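Long-range contacts in protein toll (Drosophila melanogaster, PDB 4LXR), which serves as the cell-surface receptor for cleaved Spätzle, setting dorsal-ventral polarity in the embryo and inducing the antifungal peptide drosomycin: residues D616-N622 / M641-H647; L628-P632 / L653-P657; V631-L637 / P662-V667; T687-D693 / W716-K720. All blocks are in the same frame, centred on the assembly; numbering follows the deposited sequence.

Interaction 1 (D616-N622 / M641-H647); sequences DKALVIN and MQLMELH
Strand 618-622 of the leucine-rich-repeat N-terminal (LRRNT) region pairs in parallel with strand 643-647 of the first repeat after it in the Toll ectodomain, their axes 10° apart. Their bonds alternate: L619 N gives to L643 O (2.9 Å), L619 O receives E645 N, I621 N gives to E645 O, and I621 O takes H647 N at 2.7 Å. At the entry, K617 O grips both Q642 N and L643 N; K617 and A618 opposite R613 form a G1 beta bulge. The face bearing L619, I621, M644 and L646 turns into the solenoid core, where the repeats stack their apolar side chains. M644, with CG opposite the backbone nitrogen (chi1 179°) and the rest extended, runs beside L619 and sets CE 3.7 Å from I621 CD1. M641 instead bends back, laying CE 3.5 Å from A618 C. On the other face A618 CB meets L643 CB at 3.8 Å, and D616, salt-bridged to R613, meets the tip of L643. N622 and H647 lie side by side, N622 OD1 standing 3.4 Å from H647 CB. H647 NE2 donates to E645 OE2 (3.0 Å), which lies in the imidazole plane and is met on its anti side, the donor tilted out of the carboxylate plane. ND1 is bonded to E649, and two carboxylates, one at each nitrogen, probably polarise the ring. Replacing H647 with an alanine would probably strip E645 and E649 of a shared partner and lose the ring stacked on H671.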
# COMPACT_ATOMS: atom_id res chain seq x y z
N ASP A 616 -44.03 3.96 3.05
CA ASP A 616 -45.40 3.51 3.31
C ASP A 616 -46.34 3.78 2.14
O ASP A 616 -47.56 3.75 2.30
CB ASP A 616 -45.95 4.12 4.61
CG ASP A 616 -45.77 5.62 4.67
OD1 ASP A 616 -45.41 6.24 3.64
OD2 ASP A 616 -46.00 6.18 5.76
N LYS A 617 -45.77 4.02 0.97
CA LYS A 617 -46.55 4.24 -0.25
C LYS A 617 -47.56 5.37 -0.08
O LYS A 617 -48.76 5.19 -0.32
CB LYS A 617 -47.26 2.95 -0.68
CG LYS A 617 -46.33 1.76 -0.87
CD LYS A 617 -47.06 0.59 -1.50
CE LYS A 617 -46.13 -0.58 -1.78
NZ LYS A 617 -46.85 -1.67 -2.51
N ALA A 618 -47.07 6.54 0.31
CA ALA A 618 -47.93 7.69 0.51
C ALA A 618 -47.69 8.82 -0.47
O ALA A 618 -46.56 9.28 -0.65
CB ALA A 618 -47.81 8.20 1.94
N LEU A 619 -48.77 9.27 -1.11
CA LEU A 619 -48.77 10.53 -1.83
C LEU A 619 -49.11 11.65 -0.85
O LEU A 619 -50.19 11.67 -0.24
CB LEU A 619 -49.80 10.49 -2.96
CG LEU A 619 -50.02 11.83 -3.66
CD1 LEU A 619 -48.79 12.23 -4.49
CD2 LEU A 619 -51.28 11.80 -4.52
N VAL A 620 -48.18 12.58 -0.69
CA VAL A 620 -48.34 13.67 0.26
C VAL A 620 -48.57 14.97 -0.49
O VAL A 620 -47.70 15.43 -1.23
CB VAL A 620 -47.08 13.80 1.13
CG1 VAL A 620 -47.20 15.00 2.05
CG2 VAL A 620 -46.86 12.54 1.93
N ILE A 621 -49.74 15.57 -0.29
CA ILE A 621 -50.06 16.85 -0.91
C ILE A 621 -50.13 17.96 0.13
O ILE A 621 -51.03 17.99 0.97
CB ILE A 621 -51.40 16.78 -1.65
CG1 ILE A 621 -51.34 15.73 -2.75
CG2 ILE A 621 -51.75 18.15 -2.24
CD1 ILE A 621 -52.68 15.51 -3.42
N ASN A 622 -49.16 18.87 0.06
CA ASN A 622 -49.08 20.02 0.95
C ASN A 622 -49.53 21.31 0.26
O ASN A 622 -48.94 21.72 -0.74
CB ASN A 622 -47.64 20.20 1.44
CG ASN A 622 -47.13 19.02 2.23
OD1 ASN A 622 -47.79 18.54 3.15
ND2 ASN A 622 -45.93 18.54 1.89
N MET A 641 -50.45 2.93 -4.88
CA MET A 641 -50.36 3.74 -3.67
C MET A 641 -51.46 3.36 -2.69
O MET A 641 -52.55 2.97 -3.10
CB MET A 641 -50.45 5.22 -4.01
CG MET A 641 -49.36 5.69 -4.96
SD MET A 641 -47.73 5.37 -4.26
CE MET A 641 -47.47 6.87 -3.32
N GLN A 642 -51.17 3.48 -1.40
CA GLN A 642 -52.14 3.11 -0.37
C GLN A 642 -52.65 4.29 0.46
O GLN A 642 -53.80 4.29 0.90
CB GLN A 642 -51.53 2.05 0.56
CG GLN A 642 -51.11 0.77 -0.15
CD GLN A 642 -50.20 -0.07 0.70
OE1 GLN A 642 -49.75 0.35 1.77
NE2 GLN A 642 -49.91 -1.28 0.24
N LEU A 643 -51.81 5.30 0.65
CA LEU A 643 -52.14 6.45 1.47
C LEU A 643 -52.06 7.75 0.68
O LEU A 643 -51.21 7.91 -0.20
CB LEU A 643 -51.16 6.54 2.64
CG LEU A 643 -50.95 5.30 3.51
CD1 LEU A 643 -49.81 5.57 4.49
CD2 LEU A 643 -52.24 4.92 4.27
N MET A 644 -52.94 8.69 1.01
CA MET A 644 -52.95 10.00 0.36
C MET A 644 -53.27 11.06 1.42
O MET A 644 -54.39 11.11 1.94
CB MET A 644 -53.98 10.02 -0.76
CG MET A 644 -54.11 11.33 -1.50
SD MET A 644 -55.21 11.13 -2.92
CE MET A 644 -55.05 12.72 -3.75
N GLU A 645 -52.28 11.88 1.76
CA GLU A 645 -52.45 12.87 2.82
C GLU A 645 -52.69 14.24 2.22
O GLU A 645 -51.89 14.74 1.45
CB GLU A 645 -51.23 12.92 3.74
CG GLU A 645 -50.80 11.59 4.31
CD GLU A 645 -49.64 11.73 5.28
OE1 GLU A 645 -49.23 10.71 5.87
OE2 GLU A 645 -49.14 12.87 5.45
N LEU A 646 -53.81 14.86 2.57
CA LEU A 646 -54.12 16.16 2.02
C LEU A 646 -53.92 17.20 3.10
O LEU A 646 -54.74 17.34 4.00
CB LEU A 646 -55.53 16.19 1.46
CG LEU A 646 -56.09 17.48 0.89
CD1 LEU A 646 -55.19 18.04 -0.25
CD2 LEU A 646 -57.48 17.19 0.39
N HIS A 647 -52.81 17.92 3.01
CA HIS A 647 -52.44 18.92 4.00
C HIS A 647 -52.89 20.31 3.58
O HIS A 647 -52.35 20.91 2.64
CB HIS A 647 -50.93 18.86 4.28
CG HIS A 647 -50.53 17.69 5.13
ND1 HIS A 647 -50.50 17.75 6.51
CD2 HIS A 647 -50.15 16.43 4.80
CE1 HIS A 647 -50.12 16.58 6.99
NE2 HIS A 647 -49.90 15.76 5.97

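Interaction 2 (L628-P632 / L653-P657); sequences LTHVP and LLRLP. With NAG (2-acetamido-2-deoxy-beta-D-glucopyranose), chain G.
V631 is one bump of this contact: its CG2 points into a hollow rimmed by L653, L656 and P657. Within that hollow CG2 lies 3.7 Å from P657 CD, the proline ring crossing the valine at about a right angle, and 4.1 Å from L656 CD2. The third wall is L653 CD2, at 4.2 Å. The valine reaches it by setting CG1 anti to the backbone N (chi1 172°), which turns CG2 to the side of the amide and down onto the three partners. L653 is a bump in return, pressing against the backbone of H630, with L653 CD2 3.4 Å from H630 C. Both segments follow a strand of the solenoid: LLRLP fits the LxxLP end of the leucine-rich repeat, and LTHVP, in the N-terminal cap region, resembles it with valine for leucine. Asparagines knit the turns, N651 OD1 taking L628 N and N675 OD1 taking L653 N. One straight backbone bond joins the pair directly, L654 N to T629 O at 2.8 Å (173°); the donor is tilted from the carbonyl plane, and L653 CA also approaches the same oxygen. At the outer end the branched tip of L654 rests against T629, CD1 4.0 Å from T629 CB. Its other methyl, L654 CD2, faces the sugar of chain G, 3.3 Å from the acetamido O7 of that NAG, which is hydrogen-bonded to H698.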
# COMPACT_ATOMS: atom_id res chain seq x y z
N LEU A 628 -56.48 29.61 0.73
CA LEU A 628 -57.45 28.80 -0.00
C LEU A 628 -58.83 28.81 0.65
O LEU A 628 -58.97 28.65 1.87
CB LEU A 628 -56.96 27.36 -0.18
CG LEU A 628 -55.66 27.18 -0.99
CD1 LEU A 628 -55.44 25.71 -1.31
CD2 LEU A 628 -55.67 28.03 -2.25
N THR A 629 -59.85 29.00 -0.19
CA THR A 629 -61.24 28.93 0.26
C THR A 629 -61.85 27.60 -0.15
O THR A 629 -62.83 27.14 0.44
CB THR A 629 -62.07 30.11 -0.29
OG1 THR A 629 -62.03 30.11 -1.72
CG2 THR A 629 -61.51 31.43 0.21
N HIS A 630 -61.25 26.96 -1.15
CA HIS A 630 -61.71 25.66 -1.62
C HIS A 630 -60.56 24.69 -1.79
O HIS A 630 -59.40 25.09 -1.94
CB HIS A 630 -62.44 25.81 -2.96
CG HIS A 630 -63.71 26.58 -2.87
ND1 HIS A 630 -63.81 27.91 -3.24
CD2 HIS A 630 -64.95 26.22 -2.46
CE1 HIS A 630 -65.05 28.33 -3.06
NE2 HIS A 630 -65.76 27.32 -2.59
N VAL A 631 -60.88 23.40 -1.76
CA VAL A 631 -59.91 22.36 -2.05
C VAL A 631 -59.60 22.38 -3.54
O VAL A 631 -60.50 22.19 -4.36
CB VAL A 631 -60.44 20.98 -1.66
CG1 VAL A 631 -59.49 19.88 -2.15
CG2 VAL A 631 -60.63 20.89 -0.14
N PRO A 632 -58.33 22.60 -3.90
CA PRO A 632 -57.96 22.69 -5.32
C PRO A 632 -58.01 21.32 -6.00
O PRO A 632 -58.04 20.30 -5.31
CB PRO A 632 -56.52 23.20 -5.27
CG PRO A 632 -55.99 22.71 -3.97
CD PRO A 632 -57.16 22.75 -3.01
N LEU A 653 -60.57 27.47 4.27
CA LEU A 653 -61.54 26.64 3.56
C LEU A 653 -62.96 26.93 4.04
O LEU A 653 -63.25 26.87 5.24
CB LEU A 653 -61.23 25.16 3.76
CG LEU A 653 -60.02 24.54 3.08
CD1 LEU A 653 -59.88 23.07 3.46
CD2 LEU A 653 -60.13 24.68 1.58
N LEU A 654 -63.84 27.22 3.09
CA LEU A 654 -65.22 27.55 3.42
C LEU A 654 -66.09 26.30 3.44
O LEU A 654 -67.01 26.19 4.25
CB LEU A 654 -65.78 28.56 2.42
CG LEU A 654 -65.05 29.91 2.38
CD1 LEU A 654 -65.65 30.79 1.32
CD2 LEU A 654 -65.06 30.60 3.75
N ARG A 655 -65.78 25.35 2.57
CA ARG A 655 -66.55 24.11 2.47
C ARG A 655 -65.65 23.02 1.88
O ARG A 655 -64.60 23.33 1.31
CB ARG A 655 -67.78 24.35 1.60
CG ARG A 655 -68.80 23.23 1.60
CD ARG A 655 -69.99 23.55 0.68
NE ARG A 655 -70.62 24.83 0.99
CZ ARG A 655 -71.39 25.07 2.05
NH1 ARG A 655 -71.63 24.10 2.93
NH2 ARG A 655 -71.91 26.27 2.24
N LEU A 656 -66.03 21.76 2.04
CA LEU A 656 -65.34 20.66 1.40
C LEU A 656 -66.10 20.26 0.13
O LEU A 656 -67.30 20.48 0.03
CB LEU A 656 -65.23 19.47 2.35
CG LEU A 656 -64.36 19.66 3.59
CD1 LEU A 656 -64.41 18.43 4.49
CD2 LEU A 656 -62.91 19.99 3.20
N PRO A 657 -65.39 19.68 -0.85
CA PRO A 657 -66.11 19.19 -2.04
C PRO A 657 -66.75 17.85 -1.71
O PRO A 657 -66.51 17.33 -0.61
CB PRO A 657 -64.99 19.02 -3.07
CG PRO A 657 -63.79 18.69 -2.26
CD PRO A 657 -63.94 19.47 -0.97
C1 NAG G . -62.32 32.93 7.94
C2 NAG G . -62.59 34.27 7.25
C3 NAG G . -61.72 35.36 7.88
C4 NAG G . -61.88 35.39 9.39
C5 NAG G . -61.67 33.99 9.97
C6 NAG G . -61.98 33.90 11.45
C7 NAG G . -63.23 33.79 4.92
C8 NAG G . -62.75 33.74 3.49
N2 NAG G . -62.32 34.17 5.82
O3 NAG G . -62.06 36.63 7.33
O4 NAG G . -60.90 36.27 9.93
O5 NAG G . -62.54 33.06 9.33
O6 NAG G . -60.84 33.49 12.19
O7 NAG G . -64.38 33.50 5.23

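Interaction 3 (V631-L637 / P662-V667); sequences VPRLPNL and PGYESV. With NAG (2-acetamido-2-deoxy-beta-D-glucopyranose), chain K.
L634 and Y664 carry the apolar side of this contact. L634 CD1 sits 3.8 Å from Y664 CB and lies at the edge of the tyrosine ring, near its plane, while V667 CG2 closes on the same methyl. L634 CG is anti to its carbonyl carbon (chi1 -62°), which swings the isobutyl group over the turn at G663 and Y664. V631 CG1 comes to Y664 CD1 at 4.1 Å. The ring is anchored at its hydroxyl, which bonds to Q684 O. Apart from this group, L637 CB makes a plain van der Waals contact with S666 CB. Backbones approach most closely at G663: its CA is 3.5 Å from P635 O, and any CB here would run into L634 O and P635 O, so both the space and the positive phi (81°) suit a residue without a side chain. No direct hydrogen bond joins the segments; waters do it instead. One takes L634 N and gives to P662 O, 2.7 Å away. A second takes G663 N and gives to N636 OD1 and E665 OE2, and a third takes L637 N and gives to S666 OG. The sugar adds a polar contact, S666 OG donating to O7 of the chain K NAG at 3.0 Å. Strandless turns laid one on the next in this way are consistent with the loop side of a leucine-rich-repeat solenoid, here where the N-terminal cap region passes to the first repeats.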
# COMPACT_ATOMS: atom_id res chain seq x y z
N VAL A 631 -60.88 23.40 -1.76
CA VAL A 631 -59.91 22.36 -2.05
C VAL A 631 -59.60 22.38 -3.54
O VAL A 631 -60.50 22.19 -4.36
CB VAL A 631 -60.44 20.98 -1.66
CG1 VAL A 631 -59.49 19.88 -2.15
CG2 VAL A 631 -60.63 20.89 -0.14
N PRO A 632 -58.33 22.60 -3.90
CA PRO A 632 -57.96 22.69 -5.32
C PRO A 632 -58.01 21.32 -6.00
O PRO A 632 -58.04 20.30 -5.31
CB PRO A 632 -56.52 23.20 -5.27
CG PRO A 632 -55.99 22.71 -3.97
CD PRO A 632 -57.16 22.75 -3.01
N ARG A 633 -58.03 21.33 -7.32
CA ARG A 633 -57.97 20.13 -8.15
C ARG A 633 -56.83 19.20 -7.75
O ARG A 633 -55.66 19.60 -7.79
CB ARG A 633 -57.77 20.54 -9.61
CG ARG A 633 -58.77 21.56 -10.11
CD ARG A 633 -58.51 21.89 -11.59
NE ARG A 633 -59.66 22.51 -12.23
CZ ARG A 633 -59.70 22.87 -13.51
NH1 ARG A 633 -58.65 22.67 -14.29
NH2 ARG A 633 -60.80 23.43 -14.00
N LEU A 634 -57.16 17.97 -7.39
CA LEU A 634 -56.16 17.01 -6.89
C LEU A 634 -55.78 15.97 -7.94
O LEU A 634 -56.61 15.59 -8.77
CB LEU A 634 -56.66 16.31 -5.61
CG LEU A 634 -56.93 17.22 -4.41
CD1 LEU A 634 -57.36 16.42 -3.16
CD2 LEU A 634 -55.72 18.08 -4.10
N PRO A 635 -54.52 15.50 -7.91
CA PRO A 635 -54.09 14.45 -8.83
C PRO A 635 -54.66 13.10 -8.42
O PRO A 635 -54.89 12.88 -7.24
CB PRO A 635 -52.57 14.43 -8.65
CG PRO A 635 -52.35 14.94 -7.27
CD PRO A 635 -53.43 15.96 -7.04
N ASN A 636 -54.89 12.22 -9.38
CA ASN A 636 -55.36 10.87 -9.09
C ASN A 636 -54.32 10.04 -8.33
O ASN A 636 -53.12 10.18 -8.56
CB ASN A 636 -55.77 10.16 -10.38
CG ASN A 636 -57.26 10.17 -10.59
OD1 ASN A 636 -57.91 9.12 -10.58
ND2 ASN A 636 -57.83 11.36 -10.76
N LEU A 637 -54.79 9.18 -7.44
CA LEU A 637 -53.89 8.32 -6.67
C LEU A 637 -53.51 7.07 -7.47
O LEU A 637 -54.38 6.32 -7.90
CB LEU A 637 -54.54 7.91 -5.35
CG LEU A 637 -53.63 7.20 -4.35
CD1 LEU A 637 -52.46 8.11 -3.98
CD2 LEU A 637 -54.42 6.78 -3.10
N PRO A 662 -62.77 13.62 -8.32
CA PRO A 662 -61.53 12.97 -8.76
C PRO A 662 -60.31 13.39 -7.94
O PRO A 662 -60.15 14.59 -7.66
CB PRO A 662 -61.39 13.41 -10.23
CG PRO A 662 -62.48 14.44 -10.47
CD PRO A 662 -63.54 14.17 -9.45
N GLY A 663 -59.48 12.42 -7.56
CA GLY A 663 -58.34 12.66 -6.68
C GLY A 663 -58.76 12.71 -5.22
O GLY A 663 -58.39 11.85 -4.42
N TYR A 664 -59.55 13.73 -4.88
CA TYR A 664 -60.08 13.92 -3.53
C TYR A 664 -60.85 12.70 -3.01
O TYR A 664 -60.95 12.50 -1.80
CB TYR A 664 -60.98 15.17 -3.53
CG TYR A 664 -61.65 15.48 -2.20
CD1 TYR A 664 -61.01 16.24 -1.23
CD2 TYR A 664 -62.94 15.03 -1.92
CE1 TYR A 664 -61.62 16.53 -0.03
CE2 TYR A 664 -63.56 15.31 -0.71
CZ TYR A 664 -62.89 16.07 0.23
OH TYR A 664 -63.49 16.36 1.44
N GLU A 665 -61.37 11.88 -3.92
CA GLU A 665 -62.14 10.69 -3.53
C GLU A 665 -61.29 9.58 -2.90
O GLU A 665 -61.82 8.65 -2.31
CB GLU A 665 -62.88 10.10 -4.74
CG GLU A 665 -61.97 9.54 -5.82
CD GLU A 665 -62.74 8.91 -6.97
OE1 GLU A 665 -63.98 8.81 -6.86
OE2 GLU A 665 -62.11 8.52 -7.97
N SER A 666 -59.97 9.69 -3.03
CA SER A 666 -59.05 8.62 -2.63
C SER A 666 -58.20 9.02 -1.44
O SER A 666 -57.36 8.25 -1.00
CB SER A 666 -58.12 8.28 -3.79
OG SER A 666 -58.82 8.27 -5.01
N VAL A 667 -58.40 10.25 -0.96
CA VAL A 667 -57.69 10.77 0.20
C VAL A 667 -57.93 9.89 1.43
O VAL A 667 -59.07 9.53 1.72
CB VAL A 667 -58.15 12.21 0.52
CG1 VAL A 667 -57.71 12.63 1.93
CG2 VAL A 667 -57.66 13.19 -0.54
C1 NAG K . -60.07 2.95 -1.51
C2 NAG K . -60.15 3.11 -3.02
C3 NAG K . -60.31 1.75 -3.69
C4 NAG K . -59.17 0.83 -3.26
C5 NAG K . -59.09 0.75 -1.74
C6 NAG K . -57.88 -0.02 -1.25
C7 NAG K . -61.05 5.21 -3.94
C8 NAG K . -62.29 5.98 -4.28
N2 NAG K . -61.24 4.00 -3.41
O3 NAG K . -60.32 1.89 -5.10
O4 NAG K . -59.40 -0.48 -3.79
O5 NAG K . -58.98 2.07 -1.17
O6 NAG K . -56.71 0.77 -1.30
O7 NAG K . -59.92 5.66 -4.14
O HOH W 1 -59.86 17.22 -7.97
O HOH W 2 -59.74 9.76 -8.27
O HOH W 3 -57.68 8.43 -7.60

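Interaction 4 (T687-D693 / W716-K720); sequences TNLTHLD and WRSVK. With NAG (2-acetamido-2-deoxy-beta-D-glucopyranose), chain K.
K720 crosses D693 at a slant on the shared face of parallel strands 691-693 and 718-720, the last pair of this repeat block's sheet. Its CB lies 3.5 Å from D693 OD1, the oxygen hydrogen-bonded to S695 OG. CD follows past OD2 at 3.7 Å, and CE stands at the edge of the H691 ring, 4.2 Å from CE1. Because the chain is extended beyond CG, NZ ends beside a water 3.1 Å away. That water gives to D693 OD2 and is hydrogen-bonded to H691 NE2, whereas NZ and OD2 themselves are too far apart for a salt bridge. The backbones are joined by S718 N to T690 O, L692 N to S718 O (2.7 Å) and K720 N to L692 O. R717, bent at chi2 (-127°), brings CD to 3.2 Å from L689 O, and NH1 bonds weakly to both T687 O and L689 O while the guanidinium makes a cation-pi contact with F709. A leucine in its place would probably leave those two carbonyls without their charged mate and F709 without its cation. N688, next to T687, bears the chain K NAG on ND2. K720 and D693 are linked through a water and R717 by weak bonds, so the strand ladder probably supplies most of the directional hold.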
# COMPACT_ATOMS: atom_id res chain seq x y z
N THR A 687 -64.07 8.07 1.11
CA THR A 687 -64.47 6.76 1.60
C THR A 687 -63.35 5.97 2.29
O THR A 687 -63.60 5.20 3.21
CB THR A 687 -65.15 5.94 0.47
OG1 THR A 687 -66.49 5.60 0.86
CG2 THR A 687 -64.37 4.66 0.12
N ASN A 688 -62.11 6.17 1.86
CA ASN A 688 -60.97 5.47 2.46
C ASN A 688 -60.34 6.22 3.63
O ASN A 688 -59.27 5.83 4.12
CB ASN A 688 -59.91 5.17 1.39
CG ASN A 688 -60.37 4.10 0.42
OD1 ASN A 688 -61.11 3.19 0.80
ND2 ASN A 688 -59.95 4.22 -0.83
N LEU A 689 -61.02 7.28 4.07
CA LEU A 689 -60.54 8.15 5.15
C LEU A 689 -60.32 7.41 6.46
O LEU A 689 -61.19 6.65 6.90
CB LEU A 689 -61.54 9.30 5.38
CG LEU A 689 -60.98 10.59 6.00
CD1 LEU A 689 -59.96 11.24 5.06
CD2 LEU A 689 -62.10 11.56 6.33
N THR A 690 -59.17 7.63 7.09
CA THR A 690 -58.88 7.03 8.40
C THR A 690 -58.45 8.09 9.41
O THR A 690 -58.24 7.80 10.58
CB THR A 690 -57.75 5.98 8.32
OG1 THR A 690 -56.52 6.63 8.02
CG2 THR A 690 -58.05 4.92 7.25
N HIS A 691 -58.33 9.33 8.95
CA HIS A 691 -57.95 10.42 9.83
C HIS A 691 -58.61 11.73 9.37
O HIS A 691 -58.55 12.09 8.17
CB HIS A 691 -56.42 10.55 9.89
CG HIS A 691 -55.92 11.68 10.73
ND1 HIS A 691 -55.85 11.61 12.11
CD2 HIS A 691 -55.47 12.92 10.40
CE1 HIS A 691 -55.38 12.74 12.59
NE2 HIS A 691 -55.14 13.56 11.57
N LEU A 692 -59.27 12.41 10.29
CA LEU A 692 -59.95 13.66 9.99
C LEU A 692 -59.60 14.67 11.06
O LEU A 692 -60.07 14.58 12.20
CB LEU A 692 -61.47 13.44 9.94
CG LEU A 692 -62.39 14.61 9.59
CD1 LEU A 692 -62.18 15.07 8.14
CD2 LEU A 692 -63.88 14.23 9.82
N ASP A 693 -58.79 15.65 10.69
CA ASP A 693 -58.44 16.70 11.63
C ASP A 693 -59.20 17.93 11.22
O ASP A 693 -58.81 18.61 10.27
CB ASP A 693 -56.92 16.96 11.64
CG ASP A 693 -56.50 18.07 12.61
OD1 ASP A 693 -57.35 18.80 13.16
OD2 ASP A 693 -55.28 18.22 12.82
N TRP A 716 -61.26 1.59 11.73
CA TRP A 716 -60.74 2.74 12.46
C TRP A 716 -60.85 4.02 11.64
O TRP A 716 -60.66 4.01 10.42
CB TRP A 716 -59.29 2.51 12.89
CG TRP A 716 -58.61 3.70 13.53
CD1 TRP A 716 -58.22 4.86 12.91
CD2 TRP A 716 -58.20 3.83 14.90
NE1 TRP A 716 -57.63 5.70 13.81
CE2 TRP A 716 -57.60 5.10 15.04
CE3 TRP A 716 -58.30 3.01 16.03
CZ2 TRP A 716 -57.09 5.56 16.25
CZ3 TRP A 716 -57.79 3.47 17.24
CH2 TRP A 716 -57.19 4.73 17.34
N ARG A 717 -61.19 5.11 12.32
CA ARG A 717 -61.10 6.46 11.79
C ARG A 717 -60.78 7.35 12.99
O ARG A 717 -61.43 7.26 14.03
CB ARG A 717 -62.40 6.91 11.13
CG ARG A 717 -63.17 5.81 10.43
CD ARG A 717 -63.50 6.15 8.99
NE ARG A 717 -64.37 5.13 8.39
CZ ARG A 717 -64.75 5.13 7.12
NH1 ARG A 717 -64.34 6.09 6.31
NH2 ARG A 717 -65.54 4.17 6.66
N SER A 718 -59.77 8.20 12.84
CA SER A 718 -59.22 9.03 13.91
C SER A 718 -59.65 10.49 13.70
O SER A 718 -59.75 10.94 12.56
CB SER A 718 -57.69 8.92 13.86
OG SER A 718 -57.09 9.70 14.86
N VAL A 719 -59.89 11.22 14.79
CA VAL A 719 -60.46 12.57 14.69
C VAL A 719 -59.85 13.62 15.64
O VAL A 719 -59.57 13.33 16.80
CB VAL A 719 -61.97 12.58 15.01
CG1 VAL A 719 -62.67 13.65 14.20
CG2 VAL A 719 -62.59 11.23 14.75
N LYS A 720 -59.73 14.85 15.17
CA LYS A 720 -59.43 15.96 16.07
C LYS A 720 -60.55 17.01 16.01
O LYS A 720 -60.98 17.40 14.93
CB LYS A 720 -58.06 16.58 15.78
CG LYS A 720 -56.90 15.60 16.02
CD LYS A 720 -55.56 16.29 15.92
CE LYS A 720 -54.43 15.27 15.80
NZ LYS A 720 -53.13 15.87 15.37
C1 NAG K . -60.07 2.95 -1.51
C2 NAG K . -60.15 3.11 -3.02
C3 NAG K . -60.31 1.75 -3.69
C4 NAG K . -59.17 0.83 -3.26
C5 NAG K . -59.09 0.75 -1.74
C6 NAG K . -57.88 -0.02 -1.25
C7 NAG K . -61.05 5.21 -3.94
C8 NAG K . -62.29 5.98 -4.28
N2 NAG K . -61.24 4.00 -3.41
O3 NAG K . -60.32 1.89 -5.10
O4 NAG K . -59.40 -0.48 -3.79
O5 NAG K . -58.98 2.07 -1.17
O6 NAG K . -56.71 0.77 -1.30
O7 NAG K . -59.92 5.66 -4.14
O HOH W 4 -53.66 15.87 12.29

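Interactions 1, 2 and 3 are three contacts between the same two neighbouring turns of the solenoid, strand side and loop side, and their side chains merge into one core. Interactions 1 and 3 have centres about 11 Å apart: M644 CE rests 3.5 Å from P635 O, and L646 CD2 lies 3.6 Å from L634 CD1. Interactions 2 and 3 share V631, whose two methyls serve one contact each. Interaction 4 continues the sheet of interaction 1, the two separated by strand 669-671, with centres about 14 Å apart. It touches interaction 3 through V667 O and L689 CD1 at 3.9 Å, and the chain K sugar carried by interaction 4 spans to interaction 3.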